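Long-range contacts in glcnac-alpha-1,4-gal-releasing endo-beta-galactosidase (Clostridium perfringens, PDB 1UPS), which probably hydrolyses internal beta-galactosidic bonds of glycans, releasing the disaccharide GlcNAc-alpha-1,4-Gal, and carries a bound calcium ion: residues N71-E76 with A270-R275; F20-I25 with E132-L137. All blocks are in the same frame, centred on the assembly; numbering follows the deposited sequence.

Contact 1: N71-E76 with A270-R275. With CA (calcium ion), chain C.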
ATOM      1  N   ASN A  71      -5.157  -4.994  27.374  1.00 18.77           N
ATOM      2  CA  ASN A  71      -6.071  -3.877  27.098  1.00 20.06           C
ATOM      3  C   ASN A  71      -6.764  -4.021  25.730  1.00 19.59           C
ATOM      4  O   ASN A  71      -6.836  -3.069  24.945  1.00 20.12           O
ATOM      5  CB  ASN A  71      -5.280  -2.558  27.199  1.00 21.16           C
ATOM      6  CG  ASN A  71      -6.171  -1.329  27.282  1.00 22.91           C
ATOM      7  OD1 ASN A  71      -7.124  -1.268  28.070  1.00 24.49           O
ATOM      8  ND2 ASN A  71      -5.852  -0.332  26.461  1.00 24.15           N
ATOM      9  N   GLY A  72      -7.267  -5.224  25.454  1.00 18.52           N
ATOM     10  CA  GLY A  72      -7.951  -5.525  24.202  1.00 16.70           C
ATOM     11  C   GLY A  72      -7.079  -5.635  22.948  1.00 15.31           C
ATOM     12  O   GLY A  72      -7.623  -5.648  21.839  1.00 15.08           O
ATOM     13  N   SER A  73      -5.756  -5.741  23.111  1.00 13.91           N
ATOM     14  CA  SER A  73      -4.837  -5.809  21.959  1.00 13.43           C
ATOM     15  C   SER A  73      -3.944  -7.026  22.016  1.00 12.55           C
ATOM     16  O   SER A  73      -3.583  -7.498  23.105  1.00 12.06           O
ATOM     17  CB  SER A  73      -3.942  -4.559  21.919  1.00 13.50           C
ATOM     18  OG  SER A  73      -4.704  -3.407  21.581  1.00 14.87           O
ATOM     19  N   LEU A  74      -3.579  -7.542  20.847  1.00 11.84           N
ATOM     20  CA  LEU A  74      -2.431  -8.447  20.777  1.00 11.51           C
ATOM     21  C   LEU A  74      -1.150  -7.614  20.923  1.00 11.42           C
ATOM     22  O   LEU A  74      -0.928  -6.643  20.171  1.00 11.93           O
ATOM     23  CB  LEU A  74      -2.423  -9.190  19.432  1.00 11.35           C
ATOM     24  CG  LEU A  74      -1.152  -9.987  19.085  1.00 11.81           C
ATOM     25  CD1 LEU A  74      -1.050 -11.215  19.980  1.00 11.93           C
ATOM     26  CD2 LEU A  74      -1.200 -10.377  17.590  1.00 11.71           C
ATOM     27  N   VAL A  75      -0.313  -8.003  21.882  1.00 11.03           N
ATOM     28  CA  VAL A  75       0.995  -7.386  22.085  1.00 11.24           C
ATOM     29  C   VAL A  75       2.090  -8.424  21.788  1.00 11.20           C
ATOM     30  O   VAL A  75       2.458  -9.238  22.653  1.00 11.39           O
ATOM     31  CB  VAL A  75       1.145  -6.791  23.518  1.00 11.13           C
ATOM     32  CG1 VAL A  75       2.554  -6.189  23.747  1.00 12.46           C
ATOM     33  CG2 VAL A  75       0.053  -5.761  23.788  1.00 12.34           C
ATOM     34  N   GLU A  76       2.587  -8.397  20.552  1.00 10.51           N
ATOM     35  CA  GLU A  76       3.759  -9.204  20.178  1.00 10.83           C
ATOM     36  C   GLU A  76       4.990  -8.534  20.749  1.00 10.37           C
ATOM     37  O   GLU A  76       5.105  -7.322  20.662  1.00 10.49           O
ATOM     38  CB  GLU A  76       3.884  -9.225  18.650  1.00 10.53           C
ATOM     39  CG  GLU A  76       2.716  -9.935  17.990  1.00 11.46           C
ATOM     40  CD  GLU A  76       2.878 -10.026  16.475  1.00 12.30           C
ATOM     41  OE1 GLU A  76       2.484 -11.067  15.894  1.00 12.21           O
ATOM     42  OE2 GLU A  76       3.387  -9.055  15.879  1.00 11.42           O
ATOM     43  N   ALA A 270       1.208  -3.055  19.623  1.00 11.08           N
ATOM     44  CA  ALA A 270      -0.119  -3.479  20.047  1.00 10.88           C
ATOM     45  C   ALA A 270      -1.095  -3.398  18.888  1.00 10.60           C
ATOM     46  O   ALA A 270      -1.182  -2.360  18.228  1.00 10.44           O
ATOM     47  CB  ALA A 270      -0.620  -2.610  21.226  1.00 10.75           C
ATOM     48  N   ILE A 271      -1.800  -4.497  18.627  1.00 10.24           N
ATOM     49  CA  ILE A 271      -2.810  -4.514  17.565  1.00 10.94           C
ATOM     50  C   ILE A 271      -4.198  -4.740  18.168  1.00 10.73           C
ATOM     51  O   ILE A 271      -4.462  -5.794  18.737  1.00 10.43           O
ATOM     52  CB  ILE A 271      -2.496  -5.608  16.524  1.00 11.67           C
ATOM     53  CG1 ILE A 271      -1.047  -5.472  16.020  1.00 13.26           C
ATOM     54  CG2 ILE A 271      -3.469  -5.531  15.334  1.00 10.84           C
ATOM     55  CD1 ILE A 271      -0.355  -6.802  15.864  1.00 18.89           C
ATOM     56  N   ASP A 272      -5.086  -3.759  17.996  1.00 10.85           N
ATOM     57  CA  ASP A 272      -6.431  -3.803  18.585  1.00 11.01           C
ATOM     58  C   ASP A 272      -7.329  -4.802  17.858  1.00 11.20           C
ATOM     59  O   ASP A 272      -8.079  -5.564  18.492  1.00 10.18           O
ATOM     60  CB  ASP A 272      -7.034  -2.386  18.580  1.00 10.90           C
ATOM     61  CG  ASP A 272      -8.442  -2.332  19.154  1.00 13.48           C
ATOM     62  OD1 ASP A 272      -9.162  -1.371  18.788  1.00 10.81           O
ATOM     63  OD2 ASP A 272      -8.891  -3.178  19.963  1.00 13.35           O
ATOM     64  N   TYR A 273      -7.263  -4.805  16.529  1.00 10.82           N
ATOM     65  CA  TYR A 273      -8.066  -5.711  15.719  1.00 10.92           C
ATOM     66  C   TYR A 273      -7.508  -5.804  14.313  1.00 10.70           C
ATOM     67  O   TYR A 273      -6.741  -4.928  13.883  1.00 11.04           O
ATOM     68  CB  TYR A 273      -9.549  -5.277  15.639  1.00 11.11           C
ATOM     69  CG  TYR A 273      -9.836  -3.933  14.953  1.00 11.34           C
ATOM     70  CD1 TYR A 273      -9.799  -3.802  13.550  1.00 11.66           C
ATOM     71  CD2 TYR A 273     -10.242  -2.819  15.706  1.00 11.27           C
ATOM     72  CE1 TYR A 273     -10.068  -2.584  12.931  1.00 10.57           C
ATOM     73  CE2 TYR A 273     -10.539  -1.597  15.086  1.00  9.63           C
ATOM     74  CZ  TYR A 273     -10.460  -1.491  13.715  1.00 11.60           C
ATOM     75  OH  TYR A 273     -10.752  -0.288  13.124  1.00 10.96           O
ATOM     76  N   MET A 274      -7.896  -6.872  13.619  1.00 11.16           N
ATOM     77  CA  MET A 274      -7.732  -7.004  12.172  1.00 11.33           C
ATOM     78  C   MET A 274      -9.088  -7.397  11.590  1.00 11.81           C
ATOM     79  O   MET A 274      -9.744  -8.307  12.097  1.00 12.66           O
ATOM     80  CB  MET A 274      -6.697  -8.084  11.822  1.00 11.36           C
ATOM     81  CG  MET A 274      -6.574  -8.327  10.305  1.00 11.98           C
ATOM     82  SD  MET A 274      -5.423  -9.679   9.943  1.00 15.01           S
ATOM     83  CE  MET A 274      -5.957 -10.146   8.295  1.00 13.57           C
ATOM     84  N   ARG A 275      -9.508  -6.704  10.536  1.00 11.94           N
ATOM     85  CA  ARG A 275     -10.782  -6.987   9.885  1.00 11.35           C
ATOM     86  C   ARG A 275     -10.578  -6.986   8.382  1.00 11.48           C
ATOM     87  O   ARG A 275      -9.783  -6.198   7.848  1.00 12.04           O
ATOM     88  CB  ARG A 275     -11.830  -5.927  10.272  1.00 11.50           C
ATOM     89  CG  ARG A 275     -12.189  -5.939  11.769  1.00 11.28           C
ATOM     90  CD  ARG A 275     -13.203  -4.869  12.183  1.00 12.26           C
ATOM     91  NE  ARG A 275     -13.262  -4.729  13.638  1.00 12.78           N
ATOM     92  CZ  ARG A 275     -13.609  -3.611  14.273  1.00 13.42           C
ATOM     93  NH1 ARG A 275     -13.962  -2.520  13.588  1.00 12.88           N
ATOM     94  NH2 ARG A 275     -13.625  -3.585  15.607  1.00 10.59           N
TER
HETATM   95 CA    CA C 501      -9.491  -5.440  20.398  1.00 18.81          CA
HETATM   96  O   HOH W   1      -7.039  -2.259  22.388  1.00 27.60           O
HETATM   97  O   HOH W   2     -10.590  -3.919  22.026  1.00 22.04           O
HETATM   98  O   HOH W   3     -11.419  -4.857  19.131  1.00 19.85           O
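Leu-74 and Ile-271 are joined by two backbone hydrogen bonds, Leu-74 N to Ile-271 O at 2.9 Å and Ile-271 N to Leu-74 O at 2.8 Å. The second is the straighter, at 166°. Ser-73 CA adds a CA-H...O contact to Ile-271 O. Leu-74 and Ile-271 lie side by side, with Leu-74 CD2 4.1 Å from Ile-271 CD1, and Ala-270 CB touches Val-75 CG2 at 4.1 Å. This is an antiparallel pairing of strands 73-78 and 267-279 in a sheet of the family 16 glycoside hydrolase beta-sandwich. Where strand 73-78 begins, the two segments share a calcium ion, which lies 2.4 Å from Gly-72 O and is chelated by both the backbone O and the carboxylate OD2 of Asp-272. Two waters and the backbone O of Glu-37 are further ligands, and Asn-39 also belongs to the calcium site. CG of Asp-272 lies anti to the backbone N (chi1 179°), and the carboxylate is shared: OD2 binds the calcium and OD1 forms a salt bridge with Arg-134. Another water accompanies the site: it donates to Asn-71 O, bonds Ser-73 OG at 2.7 Å and reaches Asp-272 OD2 weakly. Ser-73 OG is also hydrogen-bonded to Tyr-214.

Contact 2: F20-I25 with E132-L137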
ATOM      1  N   PHE A  20      -7.018   7.486  17.473  1.00 15.21           N
ATOM      2  CA  PHE A  20      -8.067   7.568  16.471  1.00 14.54           C
ATOM      3  C   PHE A  20      -9.141   6.527  16.815  1.00 14.41           C
ATOM      4  O   PHE A  20      -8.815   5.379  17.086  1.00 13.75           O
ATOM      5  CB  PHE A  20      -7.513   7.346  15.048  1.00 14.41           C
ATOM      6  CG  PHE A  20      -8.469   7.759  13.965  1.00 14.11           C
ATOM      7  CD1 PHE A  20      -9.273   6.819  13.335  1.00 13.79           C
ATOM      8  CD2 PHE A  20      -8.581   9.098  13.586  1.00 14.12           C
ATOM      9  CE1 PHE A  20     -10.182   7.196  12.333  1.00 15.40           C
ATOM     10  CE2 PHE A  20      -9.481   9.491  12.585  1.00 14.38           C
ATOM     11  CZ  PHE A  20     -10.288   8.546  11.958  1.00 16.37           C
ATOM     12  N   PRO A  21     -10.416   6.911  16.810  1.00 14.39           N
ATOM     13  CA  PRO A  21     -11.481   5.987  17.231  1.00 14.46           C
ATOM     14  C   PRO A  21     -11.553   4.732  16.375  1.00 13.85           C
ATOM     15  O   PRO A  21     -11.401   4.816  15.172  1.00 13.82           O
ATOM     16  CB  PRO A  21     -12.781   6.804  17.055  1.00 15.02           C
ATOM     17  CG  PRO A  21     -12.410   8.025  16.298  1.00 15.65           C
ATOM     18  CD  PRO A  21     -10.933   8.231  16.413  1.00 15.19           C
ATOM     19  N   ALA A  22     -11.804   3.589  16.997  1.00 13.46           N
ATOM     20  CA  ALA A  22     -12.040   2.364  16.242  1.00 13.74           C
ATOM     21  C   ALA A  22     -13.192   2.535  15.236  1.00 13.34           C
ATOM     22  O   ALA A  22     -14.245   3.146  15.556  1.00 12.06           O
ATOM     23  CB  ALA A  22     -12.331   1.223  17.208  1.00 13.87           C
ATOM     24  N   ASN A  23     -13.001   2.011  14.025  1.00 12.72           N
ATOM     25  CA  ASN A  23     -14.091   1.924  13.045  1.00 13.54           C
ATOM     26  C   ASN A  23     -15.168   0.915  13.484  1.00 14.24           C
ATOM     27  O   ASN A  23     -14.898   0.041  14.313  1.00 13.58           O
ATOM     28  CB  ASN A  23     -13.558   1.537  11.653  1.00 13.05           C
ATOM     29  CG  ASN A  23     -12.966   2.723  10.894  1.00 13.53           C
ATOM     30  OD1 ASN A  23     -13.361   3.882  11.093  1.00 12.75           O
ATOM     31  ND2 ASN A  23     -12.018   2.433  10.004  1.00 11.52           N
ATOM     32  N   PRO A  24     -16.388   1.038  12.952  1.00 15.18           N
ATOM     33  CA  PRO A  24     -17.430   0.043  13.238  1.00 16.40           C
ATOM     34  C   PRO A  24     -17.128  -1.300  12.580  1.00 17.35           C
ATOM     35  O   PRO A  24     -16.410  -1.357  11.579  1.00 16.77           O
ATOM     36  CB  PRO A  24     -18.709   0.667  12.657  1.00 16.47           C
ATOM     37  CG  PRO A  24     -18.271   1.685  11.688  1.00 16.22           C
ATOM     38  CD  PRO A  24     -16.864   2.111  12.058  1.00 15.72           C
ATOM     39  N   ILE A  25     -17.663  -2.374  13.152  1.00 18.72           N
ATOM     40  CA  ILE A  25     -17.450  -3.703  12.590  1.00 20.32           C
ATOM     41  C   ILE A  25     -18.164  -3.843  11.238  1.00 21.16           C
ATOM     42  O   ILE A  25     -17.637  -4.475  10.300  1.00 22.10           O
ATOM     43  CB  ILE A  25     -17.875  -4.795  13.607  1.00 20.62           C
ATOM     44  CG1 ILE A  25     -16.859  -4.852  14.756  1.00 21.41           C
ATOM     45  CG2 ILE A  25     -17.966  -6.159  12.926  1.00 22.24           C
ATOM     46  CD1 ILE A  25     -17.305  -5.618  15.998  1.00 23.93           C
ATOM     47  N   GLU A 132      -7.908  -4.171   7.194  1.00  9.39           N
ATOM     48  CA  GLU A 132      -7.701  -3.064   8.131  1.00  9.51           C
ATOM     49  C   GLU A 132      -7.167  -3.549   9.464  1.00  9.81           C
ATOM     50  O   GLU A 132      -7.617  -4.591   9.971  1.00 11.40           O
ATOM     51  CB  GLU A 132      -9.038  -2.327   8.338  1.00  9.76           C
ATOM     52  CG  GLU A 132      -9.001  -1.142   9.306  1.00  9.44           C
ATOM     53  CD  GLU A 132     -10.338  -0.405   9.335  1.00 10.51           C
ATOM     54  OE1 GLU A 132     -10.960  -0.316  10.432  1.00  9.93           O
ATOM     55  OE2 GLU A 132     -10.781   0.086   8.263  1.00 11.29           O
ATOM     56  N   ILE A 133      -6.201  -2.820  10.027  1.00  9.41           N
ATOM     57  CA  ILE A 133      -5.849  -3.005  11.432  1.00  9.30           C
ATOM     58  C   ILE A 133      -5.921  -1.668  12.156  1.00  9.91           C
ATOM     59  O   ILE A 133      -5.865  -0.592  11.527  1.00 10.64           O
ATOM     60  CB  ILE A 133      -4.446  -3.650  11.624  1.00  9.24           C
ATOM     61  CG1 ILE A 133      -3.315  -2.660  11.231  1.00 10.07           C
ATOM     62  CG2 ILE A 133      -4.386  -5.029  10.893  1.00  9.95           C
ATOM     63  CD1 ILE A 133      -1.843  -3.167  11.576  1.00 10.70           C
ATOM     64  N   ARG A 134      -6.049  -1.741  13.477  1.00 10.17           N
ATOM     65  CA  ARG A 134      -5.914  -0.566  14.308  1.00 10.10           C
ATOM     66  C   ARG A 134      -4.778  -0.902  15.256  1.00 10.73           C
ATOM     67  O   ARG A 134      -4.810  -1.937  15.915  1.00 11.15           O
ATOM     68  CB  ARG A 134      -7.220  -0.298  15.069  1.00 10.21           C
ATOM     69  CG  ARG A 134      -7.161   0.895  16.009  1.00 10.84           C
ATOM     70  CD  ARG A 134      -8.577   1.325  16.467  1.00  9.78           C
ATOM     71  NE  ARG A 134      -8.582   2.507  17.326  1.00 12.60           N
ATOM     72  CZ  ARG A 134      -8.526   2.478  18.660  1.00 15.32           C
ATOM     73  NH1 ARG A 134      -8.429   1.322  19.298  1.00 14.39           N
ATOM     74  NH2 ARG A 134      -8.571   3.615  19.368  1.00 13.22           N
ATOM     75  N   ALA A 135      -3.740  -0.068  15.279  1.00 10.45           N
ATOM     76  CA  ALA A 135      -2.506  -0.457  15.951  1.00 10.33           C
ATOM     77  C   ALA A 135      -1.794   0.742  16.549  1.00 10.68           C
ATOM     78  O   ALA A 135      -1.938   1.856  16.054  1.00 10.95           O
ATOM     79  CB  ALA A 135      -1.550  -1.194  14.929  1.00 10.55           C
ATOM     80  N   LYS A 136      -1.016   0.491  17.607  1.00 10.82           N
ATOM     81  CA  LYS A 136      -0.129   1.468  18.224  1.00 10.52           C
ATOM     82  C   LYS A 136       1.282   0.880  18.122  1.00 10.72           C
ATOM     83  O   LYS A 136       1.533  -0.243  18.594  1.00  9.79           O
ATOM     84  CB  LYS A 136      -0.521   1.694  19.684  1.00 11.29           C
ATOM     85  CG  LYS A 136       0.469   2.568  20.456  1.00 12.34           C
ATOM     86  CD  LYS A 136      -0.121   3.158  21.723  1.00 16.87           C
ATOM     87  CE  LYS A 136      -0.466   2.148  22.791  1.00 22.89           C
ATOM     88  NZ  LYS A 136      -1.254   2.873  23.883  1.00 26.63           N
ATOM     89  N   LEU A 137       2.186   1.634  17.494  1.00  9.82           N
ATOM     90  CA  LEU A 137       3.507   1.106  17.126  1.00 10.46           C
ATOM     91  C   LEU A 137       4.500   1.178  18.286  1.00 11.04           C
ATOM     92  O   LEU A 137       4.249   1.857  19.294  1.00 10.68           O
ATOM     93  CB  LEU A 137       4.068   1.864  15.921  1.00 10.88           C
ATOM     94  CG  LEU A 137       3.162   1.964  14.676  1.00 13.29           C
ATOM     95  CD1 LEU A 137       3.946   2.519  13.501  1.00 14.16           C
ATOM     96  CD2 LEU A 137       2.554   0.642  14.301  1.00 13.63           C
TER
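Phe-20 O takes two bonds from the guanidinium of Arg-134, from NE and from NH2, each nitrogen 2.9 Å from it. The oxygen lies almost exactly in the guanidinium plane, and NE meets the carbonyl almost head-on (166°), whereas NH2 stands above the carbonyl plane. The arginine chain, extended from CG to NE, carries the group outward from the strand to the loop backbone. Ala-22 packs beside it: its N sits over one face of the guanidinium, and its CB lies 3.8 Å from Arg-134 CD. Because Arg-134 NH1 also forms a salt bridge with Asp-272, bonds on two opposite sides should restrict rotation of the guanidinium. At the other end of the contact, Asn-23 ND2 donates to Glu-132 OE1 at 3.0 Å, meeting it from above the carboxylate plane; a weak bond runs from the same ND2 to Glu-132 OE2. The two side chains cross at about a right angle. Glu-132 OE1 also bonds Tyr-273 OH, and Asn-23 ND2 bonds Asn-232. The N-terminal loop before strand 30-36 is thus laid over strand 129-136 of the sandwich sheet, which runs between strands 215-221 and 267-279, with Phe-20 packed against His-215 and Ile-216 of the former.

How the contacts relate
From the N terminus the chain first passes through 20-25, then 71-76, then 132-137 and finally 270-275, so the two contacts cross rather than nest. Contact 2 closes a loop of 106 residues between its segments, and contact 1 one of 193. Both reach one sheet, where strands 129-136 and 267-279 are neighbours, and their centres are about 9 Å apart. Strand 267-279 pairs with 73-78 (contact 1), with 129-136, over which the N-terminal loop of contact 2 lies, and, further along, with 30-36. A direct bond joins the contacts: Arg-275 NH1 probably donates to Asn-23 O at 2.8 Å, linking the late strand to the early loop.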